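Local coordinates for GTPase-activating protein skywalker (Drosophila melanogaster, PDB 5HJQ) that acts as a GTPase-activating protein for Rab35 in synaptic vesicle protein turnover and binds phosphoinositides through its TBC domain, at residues A[305-310]-A[355-360]. Numbering follows the deposited sequence.
Sequences VALVIL and FSIRGL. With I3P (D-myo-inositol-1,4,5-triphosphate), chain B.
Leu-307 and Ile-357 make the tight part of this contact, where helix 300-317 of the TBC domain packs against the loop that follows helix 347-356. The side chains cross at a slant: CD1 of Ile-357 lies 3.8 Å from CD1 of Leu-307 and 3.9 Å from its CB. With CG1 anti to the carbonyl carbon (chi1 -65°), isoleucine's unbranched CG1-CD1 arm reaches the helix, where apolar branches receive it. Val-308 adds a looser touch, its CG2 4.3 Å from the same methyl. Leu-360, buried and apolar, meets Leu-307 tip to tip, CD1 to CD1 at 4.2 Å, and Ile-246 of helix 233-250 touches both leucines.

No hydrogen bond joins the two segments, though Arg-304, one residue before the first, bonds through NH1 to Ile-357 O. On its solvent side the loop turns to the inositol trisphosphate. I3P O6 lies in the guanidinium plane of Arg-358, at the edge, and takes a bond from NH2 (3.3 Å, N-H...O 155°); NE bonds weakly to I3P O12. NH1 of Arg-358 bonds to Phe-355 O at 2.9 Å, which helps fix the guanidinium. Gly-359, lacking CB, suits a positive phi (88°) and gives its N weakly to I3P O13. Lys-300 and Arg-304 also bind the ligand, which loop and helix thus share; the apolar packing, with the Arg-304 bond, probably holds these two parts of the phosphoinositide pocket together.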
loop_
_atom_site.group_PDB
_atom_site.type_symbol
_atom_site.label_atom_id
_atom_site.label_comp_id
_atom_site.label_asym_id
_atom_site.label_seq_id
_atom_site.Cartn_x
_atom_site.Cartn_y
_atom_site.Cartn_z
ATOM N N VAL A 305 8.614 4.827 -2.350
ATOM C CA VAL A 305 7.657 5.833 -2.800
ATOM C C VAL A 305 7.510 6.943 -1.759
ATOM O O VAL A 305 7.289 8.107 -2.096
ATOM C CB VAL A 305 6.282 5.191 -3.098
ATOM C CG1 VAL A 305 5.278 6.239 -3.547
ATOM C CG2 VAL A 305 6.428 4.111 -4.159
ATOM N N ALA A 306 7.653 6.575 -0.491
ATOM C CA ALA A 306 7.607 7.539 0.600
ATOM C C ALA A 306 8.741 8.554 0.469
ATOM O O ALA A 306 8.534 9.756 0.639
ATOM C CB ALA A 306 7.677 6.823 1.940
ATOM N N LEU A 307 9.936 8.059 0.160
ATOM C CA LEU A 307 11.099 8.913 -0.061
ATOM C C LEU A 307 10.872 9.876 -1.221
ATOM O O LEU A 307 11.153 11.072 -1.114
ATOM C CB LEU A 307 12.344 8.064 -0.329
ATOM C CG LEU A 307 12.752 7.069 0.757
ATOM C CD1 LEU A 307 14.000 6.310 0.339
ATOM C CD2 LEU A 307 12.973 7.790 2.090
ATOM N N VAL A 308 10.362 9.335 -2.327
ATOM C CA VAL A 308 10.110 10.107 -3.540
ATOM C C VAL A 308 9.136 11.245 -3.283
ATOM O O VAL A 308 9.376 12.382 -3.689
ATOM C CB VAL A 308 9.553 9.211 -4.672
ATOM C CG1 VAL A 308 9.164 10.049 -5.879
ATOM C CG2 VAL A 308 10.573 8.178 -5.061
ATOM N N ILE A 309 8.036 10.930 -2.608
ATOM C CA ILE A 309 7.042 11.933 -2.247
ATOM C C ILE A 309 7.676 13.064 -1.438
ATOM O O ILE A 309 7.416 14.242 -1.691
ATOM C CB ILE A 309 5.884 11.315 -1.440
ATOM C CG1 ILE A 309 5.073 10.355 -2.315
ATOM C CG2 ILE A 309 4.987 12.402 -0.865
ATOM C CD1 ILE A 309 3.873 9.761 -1.611
ATOM N N LEU A 310 8.521 12.696 -0.478
ATOM C CA LEU A 310 9.196 13.672 0.374
ATOM C C LEU A 310 10.128 14.585 -0.422
ATOM O O LEU A 310 10.180 15.790 -0.177
ATOM C CB LEU A 310 9.978 12.963 1.482
ATOM C CG LEU A 310 9.120 12.434 2.631
ATOM C CD1 LEU A 310 9.926 11.515 3.528
ATOM C CD2 LEU A 310 8.549 13.592 3.431
ATOM N N PHE A 355 12.829 3.530 -7.796
ATOM C CA PHE A 355 13.728 2.412 -8.037
ATOM C C PHE A 355 15.111 2.876 -8.482
ATOM O O PHE A 355 16.013 2.064 -8.682
ATOM C CB PHE A 355 13.113 1.459 -9.066
ATOM C CG PHE A 355 11.854 0.798 -8.588
ATOM C CD1 PHE A 355 11.892 -0.117 -7.551
ATOM C CD2 PHE A 355 10.632 1.106 -9.158
ATOM C CE1 PHE A 355 10.735 -0.727 -7.099
ATOM C CE2 PHE A 355 9.471 0.502 -8.710
ATOM C CZ PHE A 355 9.523 -0.418 -7.682
ATOM N N SER A 356 15.276 4.186 -8.626
ATOM C CA SER A 356 16.593 4.766 -8.864
ATOM C C SER A 356 17.399 4.788 -7.567
ATOM O O SER A 356 18.628 4.842 -7.583
ATOM C CB SER A 356 16.469 6.181 -9.429
ATOM O OG SER A 356 15.796 6.177 -10.674
ATOM N N ILE A 357 16.684 4.737 -6.445
ATOM C CA ILE A 357 17.282 4.865 -5.117
ATOM C C ILE A 357 18.100 3.637 -4.717
ATOM O O ILE A 357 17.581 2.522 -4.647
ATOM C CB ILE A 357 16.196 5.119 -4.057
ATOM C CG1 ILE A 357 15.525 6.472 -4.312
ATOM C CG2 ILE A 357 16.790 5.075 -2.658
ATOM C CD1 ILE A 357 14.312 6.735 -3.445
ATOM N N ARG A 358 19.382 3.861 -4.444
ATOM C CA ARG A 358 20.314 2.780 -4.149
ATOM C C ARG A 358 20.627 2.674 -2.660
ATOM O O ARG A 358 20.298 3.567 -1.880
ATOM C CB ARG A 358 21.612 2.982 -4.934
ATOM C CG ARG A 358 21.412 3.253 -6.426
ATOM C CD ARG A 358 21.385 1.969 -7.246
ATOM N NE ARG A 358 20.290 1.082 -6.859
ATOM C CZ ARG A 358 19.116 1.025 -7.480
ATOM N NH1 ARG A 358 18.878 1.800 -8.529
ATOM N NH2 ARG A 358 18.181 0.188 -7.054
ATOM N N GLY A 359 21.259 1.571 -2.272
ATOM C CA GLY A 359 21.738 1.406 -0.914
ATOM C C GLY A 359 20.731 0.804 0.045
ATOM O O GLY A 359 21.086 0.407 1.155
ATOM N N LEU A 360 19.473 0.737 -0.375
ATOM C CA LEU A 360 18.433 0.186 0.482
ATOM C C LEU A 360 18.527 -1.334 0.557
ATOM O O LEU A 360 17.730 -2.045 -0.048
ATOM C CB LEU A 360 17.048 0.609 -0.010
ATOM C CG LEU A 360 16.738 2.104 0.094
ATOM C CD1 LEU A 360 15.309 2.389 -0.340
ATOM C CD2 LEU A 360 16.972 2.596 1.506
HETATM C C1 I3P B . 20.019 -2.819 -3.891
HETATM C C2 I3P B . 21.008 -3.970 -3.819
HETATM C C3 I3P B . 20.460 -5.165 -3.038
HETATM C C4 I3P B . 18.947 -5.387 -3.060
HETATM C C5 I3P B . 18.053 -4.356 -3.742
HETATM C C6 I3P B . 18.787 -3.306 -4.587
HETATM O O1 I3P B . 20.533 -1.699 -4.635
HETATM O O2 I3P B . 21.304 -4.387 -5.119
HETATM O O3 I3P B . 21.082 -6.347 -3.533
HETATM O O4 I3P B . 18.517 -5.503 -1.690
HETATM O O5 I3P B . 17.139 -5.039 -4.567
HETATM O O6 I3P B . 17.932 -2.193 -4.826
HETATM P P1 I3P B . 22.101 -1.349 -4.661
HETATM O O11 I3P B . 22.828 -2.353 -5.482
HETATM O O12 I3P B . 22.282 0.014 -5.292
HETATM O O13 I3P B . 22.671 -1.313 -3.230
HETATM P P4 I3P B . 17.999 -6.936 -1.182
HETATM O O41 I3P B . 18.200 -7.957 -2.277
HETATM O O42 I3P B . 16.512 -6.836 -0.837
HETATM O O43 I3P B . 18.794 -7.357 0.077
HETATM P P5 I3P B . 15.751 -4.376 -4.901
HETATM O O51 I3P B . 14.837 -5.399 -5.470
HETATM O O52 I3P B . 15.140 -3.819 -3.641
HETATM O O53 I3P B . 15.928 -3.266 -5.904
#